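Local coordinates for protein Rab GDP-dissociation inhibitor (PDB 2BCG) that holds the Rab GTPase SEC4 in its GDP-bound state by inhibiting GDP release, and extracts GDP-bound YPT7 from vacuolar membranes, at residues I314-P322 and F383-F393; K75-D85 and N355-I365. All blocks are in the same frame, centred on the assembly; numbering follows the deposited sequence.

From the N terminus, the chain passes through 75-85, where helix 69-76 ends and a turn leads into strand 84-85. It runs on to 314-322, the end of strand 303-317 and the loop after it, passes strands 330-334 and 345-351, comes back through 355-365 into strand 362-369, and reaches 383-393 at the start of strand 391-402. Contact 2 closes a loop of about 270 residues and contact 1 one of about 60; they cross, their segments alternating. Strand 303-317 lies between 362-369 and edge strand 391-402 in the mixed sheet; contact 1 pairs it with 391-402, while contact 2 lays 75-85 against the sheet. Cys315 N and Leu317 N, bonding to Ala364 O and Tyr362 O, join them.

Contact 1: I314-P322 and F383-F393; sequences ICILNHPVP and FKLLGPIEEKF
Ile314-Leu317 and Glu391-Phe393 are antiparallel neighbours at the margin of the mixed sheet, and a classic beta bulge ends their pairing where Glu390 and Glu391 both face Ile316. Ile314 and Phe393 exchange two backbone bonds, Ile316 N donates to Glu391 O, and Ile316 O takes Glu390 N at 2.9 Å and, weakly, Glu391 N. Beta-branched Ile316 suits the extended backbone, and its CD1 meets the Phe393 ring at the edge, 3.6 Å from CE2. Helix 55-62 covers this face, with Tyr59 edge-to-face on Phe393.

On the other face sits small, apolar Cys315. Its SG lies anti to the carbonyl carbon (chi1 -59°), which brings it to the edge of the Phe383 ring, 3.7 Å from CE1, while the extended Lys392 chain lays CE over the centre of one face of that ring. Leu317 CD2 touches Ile389 CG1, at 3.8 Å, and Leu386 CB.

Beyond the strands, polar groups help to join the loops. Gly387 has positive phi, which suits glycine, and its bare CA lies close beside the His319 ring. Water 1 bridges Asn318 N and Pro388 O. The flat His319 ring uses both nitrogens as donors and is therefore probably doubly protonated: ND1 donates to Pro320 O within its own loop, and NE2 donates across to Pro388 O at 2.8 Å, in the carbonyl plane and on a lone pair.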
# COMPACT_ATOMS: atom_id res chain seq x y z
N ILE A 314 -12.50 -7.55 -12.44
CA ILE A 314 -11.62 -6.46 -12.80
C ILE A 314 -11.85 -6.14 -14.27
O ILE A 314 -11.61 -6.97 -15.15
CB ILE A 314 -10.14 -6.85 -12.55
CG1 ILE A 314 -9.90 -7.23 -11.07
CG2 ILE A 314 -9.18 -5.76 -13.07
CD1 ILE A 314 -8.57 -7.96 -10.89
N CYS A 315 -12.40 -4.94 -14.52
CA CYS A 315 -12.74 -4.54 -15.88
C CYS A 315 -11.83 -3.45 -16.35
O CYS A 315 -11.53 -2.52 -15.58
CB CYS A 315 -14.16 -4.00 -15.92
SG CYS A 315 -15.36 -5.25 -15.36
N ILE A 316 -11.38 -3.56 -17.60
CA ILE A 316 -10.57 -2.51 -18.22
C ILE A 316 -11.45 -1.79 -19.21
O ILE A 316 -12.08 -2.41 -20.06
CB ILE A 316 -9.33 -3.05 -18.95
CG1 ILE A 316 -8.38 -3.78 -17.99
CG2 ILE A 316 -8.62 -1.89 -19.69
CD1 ILE A 316 -7.20 -4.50 -18.73
N LEU A 317 -11.52 -0.47 -19.03
CA LEU A 317 -12.27 0.39 -19.96
C LEU A 317 -11.28 1.27 -20.66
O LEU A 317 -10.20 1.52 -20.15
CB LEU A 317 -13.27 1.28 -19.23
CG LEU A 317 -14.07 0.66 -18.07
CD1 LEU A 317 -14.93 1.69 -17.42
CD2 LEU A 317 -14.94 -0.48 -18.55
N ASN A 318 -11.66 1.74 -21.85
CA ASN A 318 -10.83 2.74 -22.53
C ASN A 318 -11.52 4.11 -22.56
O ASN A 318 -11.24 4.95 -23.44
CB ASN A 318 -10.39 2.25 -23.91
CG ASN A 318 -11.50 2.15 -24.88
OD1 ASN A 318 -12.65 2.46 -24.57
ND2 ASN A 318 -11.17 1.70 -26.10
N HIS A 319 -12.43 4.33 -21.62
CA HIS A 319 -13.20 5.57 -21.50
C HIS A 319 -13.72 5.72 -20.07
O HIS A 319 -13.80 4.75 -19.33
CB HIS A 319 -14.42 5.48 -22.43
CG HIS A 319 -15.27 4.30 -22.12
ND1 HIS A 319 -16.17 4.28 -21.08
CD2 HIS A 319 -15.30 3.06 -22.67
CE1 HIS A 319 -16.73 3.09 -21.00
NE2 HIS A 319 -16.23 2.34 -21.96
N PRO A 320 -14.12 6.95 -19.69
CA PRO A 320 -14.71 7.12 -18.33
C PRO A 320 -16.03 6.43 -18.11
O PRO A 320 -16.72 6.04 -19.04
CB PRO A 320 -14.89 8.63 -18.18
CG PRO A 320 -14.35 9.24 -19.40
CD PRO A 320 -14.04 8.23 -20.43
N VAL A 321 -16.38 6.25 -16.85
CA VAL A 321 -17.68 5.62 -16.55
C VAL A 321 -18.81 6.61 -16.86
O VAL A 321 -18.73 7.79 -16.46
CB VAL A 321 -17.73 5.15 -15.08
CG1 VAL A 321 -19.09 4.64 -14.68
CG2 VAL A 321 -16.61 4.13 -14.84
N PRO A 322 -19.84 6.16 -17.58
CA PRO A 322 -20.97 7.08 -17.85
C PRO A 322 -21.59 7.70 -16.57
O PRO A 322 -21.61 7.07 -15.50
CB PRO A 322 -21.99 6.22 -18.61
CG PRO A 322 -21.17 5.02 -19.14
CD PRO A 322 -20.01 4.82 -18.21
N PHE A 383 -22.09 -4.23 -14.43
CA PHE A 383 -21.43 -4.17 -15.74
C PHE A 383 -22.15 -3.16 -16.63
O PHE A 383 -21.49 -2.42 -17.36
CB PHE A 383 -21.48 -5.51 -16.46
CG PHE A 383 -20.55 -6.55 -15.92
CD1 PHE A 383 -19.24 -6.28 -15.56
CD2 PHE A 383 -21.01 -7.87 -15.83
CE1 PHE A 383 -18.41 -7.32 -15.06
CE2 PHE A 383 -20.19 -8.88 -15.33
CZ PHE A 383 -18.90 -8.60 -14.93
N LYS A 384 -23.49 -3.13 -16.54
CA LYS A 384 -24.28 -2.22 -17.39
C LYS A 384 -23.97 -0.74 -17.15
O LYS A 384 -24.20 0.11 -18.03
CB LYS A 384 -25.76 -2.45 -17.17
CG LYS A 384 -26.35 -3.55 -18.00
CD LYS A 384 -27.76 -3.83 -17.53
CE LYS A 384 -28.63 -4.39 -18.62
NZ LYS A 384 -29.61 -5.38 -18.05
N LEU A 385 -23.48 -0.40 -15.95
CA LEU A 385 -23.19 1.00 -15.61
C LEU A 385 -21.89 1.46 -16.26
O LEU A 385 -21.59 2.63 -16.27
CB LEU A 385 -23.07 1.18 -14.11
CG LEU A 385 -24.33 0.92 -13.29
CD1 LEU A 385 -24.04 0.93 -11.79
CD2 LEU A 385 -25.38 1.99 -13.63
N LEU A 386 -21.09 0.52 -16.77
CA LEU A 386 -19.73 0.89 -17.18
C LEU A 386 -19.54 1.31 -18.62
O LEU A 386 -18.48 1.79 -18.97
CB LEU A 386 -18.75 -0.26 -16.93
CG LEU A 386 -18.72 -0.76 -15.48
CD1 LEU A 386 -17.66 -1.85 -15.33
CD2 LEU A 386 -18.43 0.36 -14.47
N GLY A 387 -20.56 1.13 -19.46
CA GLY A 387 -20.34 1.31 -20.89
C GLY A 387 -19.52 0.14 -21.47
O GLY A 387 -19.34 -0.90 -20.83
N PRO A 388 -19.02 0.28 -22.71
CA PRO A 388 -18.30 -0.85 -23.31
C PRO A 388 -17.07 -1.26 -22.49
O PRO A 388 -16.32 -0.43 -22.01
CB PRO A 388 -17.90 -0.32 -24.69
CG PRO A 388 -18.92 0.75 -25.00
CD PRO A 388 -19.21 1.39 -23.66
N ILE A 389 -16.86 -2.57 -22.37
CA ILE A 389 -15.75 -3.09 -21.54
C ILE A 389 -14.74 -3.77 -22.46
O ILE A 389 -15.12 -4.61 -23.30
CB ILE A 389 -16.27 -4.07 -20.44
CG1 ILE A 389 -17.24 -3.37 -19.45
CG2 ILE A 389 -15.08 -4.77 -19.75
CD1 ILE A 389 -18.12 -4.33 -18.63
N GLU A 390 -13.47 -3.39 -22.35
CA GLU A 390 -12.42 -3.95 -23.20
C GLU A 390 -12.07 -5.37 -22.82
O GLU A 390 -11.92 -6.23 -23.69
CB GLU A 390 -11.18 -3.07 -23.17
CG GLU A 390 -10.08 -3.52 -24.10
CD GLU A 390 -9.16 -2.40 -24.48
OE1 GLU A 390 -8.99 -1.47 -23.65
OE2 GLU A 390 -8.59 -2.43 -25.59
N GLU A 391 -11.87 -5.58 -21.51
CA GLU A 391 -11.54 -6.92 -21.00
C GLU A 391 -12.05 -7.03 -19.59
O GLU A 391 -12.14 -6.05 -18.85
CB GLU A 391 -10.02 -7.09 -21.02
CG GLU A 391 -9.51 -8.49 -20.83
CD GLU A 391 -10.11 -9.46 -21.81
OE1 GLU A 391 -9.46 -9.70 -22.84
OE2 GLU A 391 -11.25 -9.94 -21.56
N LYS A 392 -12.39 -8.26 -19.23
CA LYS A 392 -12.83 -8.60 -17.87
C LYS A 392 -11.91 -9.71 -17.35
O LYS A 392 -11.62 -10.68 -18.09
CB LYS A 392 -14.25 -9.19 -17.90
CG LYS A 392 -15.36 -8.27 -18.27
CD LYS A 392 -16.66 -9.06 -18.25
CE LYS A 392 -17.82 -8.16 -18.61
NZ LYS A 392 -19.04 -8.97 -18.95
N PHE A 393 -11.50 -9.59 -16.09
CA PHE A 393 -10.74 -10.64 -15.41
C PHE A 393 -11.51 -11.01 -14.14
O PHE A 393 -11.63 -10.19 -13.23
CB PHE A 393 -9.34 -10.15 -15.08
CG PHE A 393 -8.58 -9.65 -16.29
CD1 PHE A 393 -7.71 -10.50 -17.00
CD2 PHE A 393 -8.72 -8.33 -16.72
CE1 PHE A 393 -7.00 -10.03 -18.14
CE2 PHE A 393 -8.01 -7.88 -17.85
CZ PHE A 393 -7.16 -8.74 -18.55
O HOH W 1 -13.79 0.16 -22.89
O HOH W 2 -22.93 4.69 -14.95

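Contact 2: K75-D85 and N355-I365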
# COMPACT_ATOMS: atom_id res chain seq x y z
N LYS A 75 -2.41 -3.21 -27.57
CA LYS A 75 -3.73 -2.91 -27.02
C LYS A 75 -3.65 -2.05 -25.76
O LYS A 75 -4.47 -1.14 -25.54
CB LYS A 75 -4.45 -4.22 -26.72
CG LYS A 75 -5.95 -4.20 -26.84
CD LYS A 75 -6.53 -5.61 -26.82
CE LYS A 75 -6.39 -6.32 -28.17
NZ LYS A 75 -7.41 -7.39 -28.38
N PHE A 76 -2.65 -2.32 -24.92
CA PHE A 76 -2.65 -1.75 -23.57
C PHE A 76 -1.42 -0.99 -23.13
O PHE A 76 -1.39 -0.45 -22.03
CB PHE A 76 -2.93 -2.85 -22.55
CG PHE A 76 -4.25 -3.50 -22.74
CD1 PHE A 76 -5.42 -2.77 -22.54
CD2 PHE A 76 -4.34 -4.85 -23.09
CE1 PHE A 76 -6.66 -3.36 -22.71
CE2 PHE A 76 -5.61 -5.47 -23.24
CZ PHE A 76 -6.75 -4.71 -23.06
N GLY A 77 -0.40 -0.93 -23.99
CA GLY A 77 0.87 -0.31 -23.62
C GLY A 77 1.76 -1.21 -22.76
O GLY A 77 1.51 -2.41 -22.61
N LYS A 78 2.80 -0.60 -22.19
CA LYS A 78 3.82 -1.32 -21.42
C LYS A 78 3.34 -1.82 -20.04
O LYS A 78 2.61 -1.11 -19.34
CB LYS A 78 5.06 -0.42 -21.25
CG LYS A 78 5.84 -0.18 -22.58
CD LYS A 78 6.92 -1.25 -22.80
CE LYS A 78 7.98 -0.84 -23.84
NZ LYS A 78 7.62 -1.10 -25.29
N ASP A 79 3.76 -3.04 -19.68
CA ASP A 79 3.42 -3.71 -18.42
C ASP A 79 3.74 -2.78 -17.24
O ASP A 79 3.04 -2.79 -16.23
CB ASP A 79 4.23 -5.01 -18.26
CG ASP A 79 3.38 -6.25 -17.96
OD1 ASP A 79 3.98 -7.27 -17.56
OD2 ASP A 79 2.14 -6.26 -18.13
N ARG A 80 4.80 -1.97 -17.37
CA ARG A 80 5.23 -1.12 -16.25
C ARG A 80 4.18 -0.07 -15.85
O ARG A 80 4.19 0.43 -14.72
CB ARG A 80 6.59 -0.45 -16.52
CG ARG A 80 6.71 0.28 -17.87
CD ARG A 80 8.14 0.87 -18.05
NE ARG A 80 9.19 -0.05 -17.59
CZ ARG A 80 9.76 -0.99 -18.33
NH1 ARG A 80 9.43 -1.14 -19.61
NH2 ARG A 80 10.69 -1.78 -17.81
N ASP A 81 3.29 0.29 -16.77
CA ASP A 81 2.23 1.25 -16.51
C ASP A 81 1.04 0.69 -15.70
O ASP A 81 0.14 1.44 -15.29
CB ASP A 81 1.65 1.76 -17.84
CG ASP A 81 2.56 2.74 -18.55
OD1 ASP A 81 2.11 3.26 -19.61
OD2 ASP A 81 3.69 2.99 -18.07
N TRP A 82 1.02 -0.62 -15.50
CA TRP A 82 -0.16 -1.28 -14.92
C TRP A 82 0.15 -1.79 -13.51
O TRP A 82 1.11 -2.53 -13.33
CB TRP A 82 -0.61 -2.43 -15.83
CG TRP A 82 -1.16 -1.95 -17.16
CD1 TRP A 82 -0.43 -1.59 -18.28
CD2 TRP A 82 -2.53 -1.74 -17.49
NE1 TRP A 82 -1.28 -1.15 -19.28
CE2 TRP A 82 -2.58 -1.27 -18.84
CE3 TRP A 82 -3.74 -1.93 -16.79
CZ2 TRP A 82 -3.78 -0.98 -19.47
CZ3 TRP A 82 -4.93 -1.64 -17.43
CH2 TRP A 82 -4.95 -1.17 -18.75
N ASN A 83 -0.69 -1.39 -12.55
CA ASN A 83 -0.58 -1.82 -11.15
C ASN A 83 -2.02 -2.05 -10.71
O ASN A 83 -2.68 -1.16 -10.22
CB ASN A 83 0.05 -0.74 -10.27
CG ASN A 83 1.46 -0.41 -10.69
OD1 ASN A 83 2.37 -1.22 -10.46
ND2 ASN A 83 1.66 0.75 -11.33
N VAL A 84 -2.51 -3.25 -10.98
CA VAL A 84 -3.92 -3.52 -10.85
C VAL A 84 -4.22 -4.25 -9.55
O VAL A 84 -3.74 -5.37 -9.35
CB VAL A 84 -4.40 -4.38 -12.04
CG1 VAL A 84 -5.90 -4.67 -11.91
CG2 VAL A 84 -4.01 -3.72 -13.36
N ASP A 85 -5.00 -3.61 -8.68
CA ASP A 85 -5.41 -4.22 -7.41
C ASP A 85 -6.14 -5.54 -7.68
O ASP A 85 -7.06 -5.62 -8.52
CB ASP A 85 -6.36 -3.30 -6.64
CG ASP A 85 -5.73 -1.98 -6.27
OD1 ASP A 85 -4.49 -1.88 -6.15
OD2 ASP A 85 -6.52 -1.02 -6.08
N ASN A 355 -1.81 6.24 -11.55
CA ASN A 355 -0.66 5.43 -12.02
C ASN A 355 -0.90 3.92 -11.93
O ASN A 355 0.00 3.15 -11.57
CB ASN A 355 0.65 5.83 -11.31
CG ASN A 355 1.07 7.27 -11.62
OD1 ASN A 355 1.95 7.84 -10.94
ND2 ASN A 355 0.48 7.86 -12.64
N VAL A 356 -2.13 3.50 -12.20
CA VAL A 356 -2.46 2.09 -12.13
C VAL A 356 -2.73 1.45 -13.48
O VAL A 356 -2.84 0.26 -13.56
CB VAL A 356 -3.65 1.83 -11.19
CG1 VAL A 356 -3.23 2.13 -9.74
CG2 VAL A 356 -4.87 2.67 -11.62
N CYS A 357 -2.83 2.26 -14.54
CA CYS A 357 -3.02 1.76 -15.89
C CYS A 357 -2.43 2.76 -16.87
O CYS A 357 -2.17 3.91 -16.50
CB CYS A 357 -4.51 1.46 -16.19
SG CYS A 357 -5.60 2.87 -15.95
N SER A 358 -2.27 2.34 -18.10
CA SER A 358 -1.73 3.21 -19.13
C SER A 358 -2.76 4.29 -19.51
O SER A 358 -3.98 4.18 -19.25
CB SER A 358 -1.30 2.39 -20.36
OG SER A 358 -2.45 1.79 -20.94
N LYS A 359 -2.24 5.33 -20.17
CA LYS A 359 -3.03 6.50 -20.50
C LYS A 359 -4.35 6.15 -21.21
O LYS A 359 -4.35 5.35 -22.15
CB LYS A 359 -2.20 7.38 -21.42
CG LYS A 359 -2.89 8.67 -21.75
CD LYS A 359 -1.96 9.59 -22.54
CE LYS A 359 -2.57 10.98 -22.67
NZ LYS A 359 -2.75 11.67 -21.34
N GLY A 360 -5.45 6.75 -20.74
CA GLY A 360 -6.73 6.60 -21.39
C GLY A 360 -7.57 5.45 -20.88
O GLY A 360 -8.77 5.36 -21.18
N HIS A 361 -6.95 4.57 -20.11
CA HIS A 361 -7.71 3.46 -19.54
C HIS A 361 -8.26 3.76 -18.14
O HIS A 361 -7.81 4.68 -17.43
CB HIS A 361 -6.85 2.19 -19.53
CG HIS A 361 -6.44 1.73 -20.91
ND1 HIS A 361 -7.27 0.99 -21.74
CD2 HIS A 361 -5.30 1.93 -21.62
CE1 HIS A 361 -6.66 0.75 -22.89
NE2 HIS A 361 -5.47 1.31 -22.85
N TYR A 362 -9.30 2.99 -17.79
CA TYR A 362 -9.87 3.02 -16.44
C TYR A 362 -9.93 1.60 -15.98
O TYR A 362 -10.15 0.69 -16.79
CB TYR A 362 -11.28 3.66 -16.44
CG TYR A 362 -11.26 5.14 -16.75
CD1 TYR A 362 -10.94 5.61 -18.04
CD2 TYR A 362 -11.56 6.08 -15.76
CE1 TYR A 362 -10.90 6.98 -18.31
CE2 TYR A 362 -11.54 7.45 -16.04
CZ TYR A 362 -11.20 7.88 -17.31
OH TYR A 362 -11.19 9.21 -17.61
N LEU A 363 -9.75 1.42 -14.67
CA LEU A 363 -9.96 0.14 -14.04
C LEU A 363 -11.25 0.26 -13.22
O LEU A 363 -11.43 1.19 -12.45
CB LEU A 363 -8.81 -0.20 -13.08
CG LEU A 363 -7.44 -0.47 -13.74
CD1 LEU A 363 -6.35 -0.59 -12.70
CD2 LEU A 363 -7.52 -1.74 -14.57
N ALA A 364 -12.14 -0.69 -13.40
CA ALA A 364 -13.40 -0.70 -12.65
C ALA A 364 -13.51 -2.07 -12.06
O ALA A 364 -13.65 -3.07 -12.80
CB ALA A 364 -14.58 -0.41 -13.56
N ILE A 365 -13.39 -2.15 -10.74
CA ILE A 365 -13.44 -3.43 -10.09
C ILE A 365 -14.77 -3.56 -9.36
O ILE A 365 -15.10 -2.77 -8.48
CB ILE A 365 -12.29 -3.63 -9.11
CG1 ILE A 365 -10.94 -3.38 -9.83
CG2 ILE A 365 -12.37 -5.04 -8.54
CD1 ILE A 365 -9.70 -3.67 -8.94
O HOH W 3 -2.91 1.58 -24.33
O HOH W 4 0.59 5.54 -20.01
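Asp81-Asn83 and Val356-Ser358 run past each other in opposite directions, Trp82 opposite Cys357, and Asn83 N donates to Val356 O at 2.9 Å. Alongside it, the Asn83 amide sends ND2 to Asn355 O, also at 2.9 Å, while its OD1 accepts from a basic side chain of the other protein chain.

The broad Trp82 indole provides a floor for the passing chain. Cys357 CB rests over the six-membered ring, 3.6 Å from its centroid, a CH-pi contact that suits a compact side chain; Leu363 CD2 meets the ring's edge. Ser358 places OG between its backbone N and carbonyl carbon (chi1 65°), from where the small hydroxyl donates to Phe76 O at 2.7 Å. Trp82 NE1 grips the same oxygen from the opposite face of the carbonyl plane, so two donors satisfy this carbonyl at the helix end. Gly77 follows with positive phi.

His361 brings one ring face over Trp82 CZ2, its plane at 49° to the indole's six-membered ring, and its CE1 to the edge of Phe76, 3.7 Å from CD1. Together Phe76, Trp82 and His361 form an aromatic cluster, packing the end of helix 69-76 against the turn that leads into strand 362-369 of the mixed sheet.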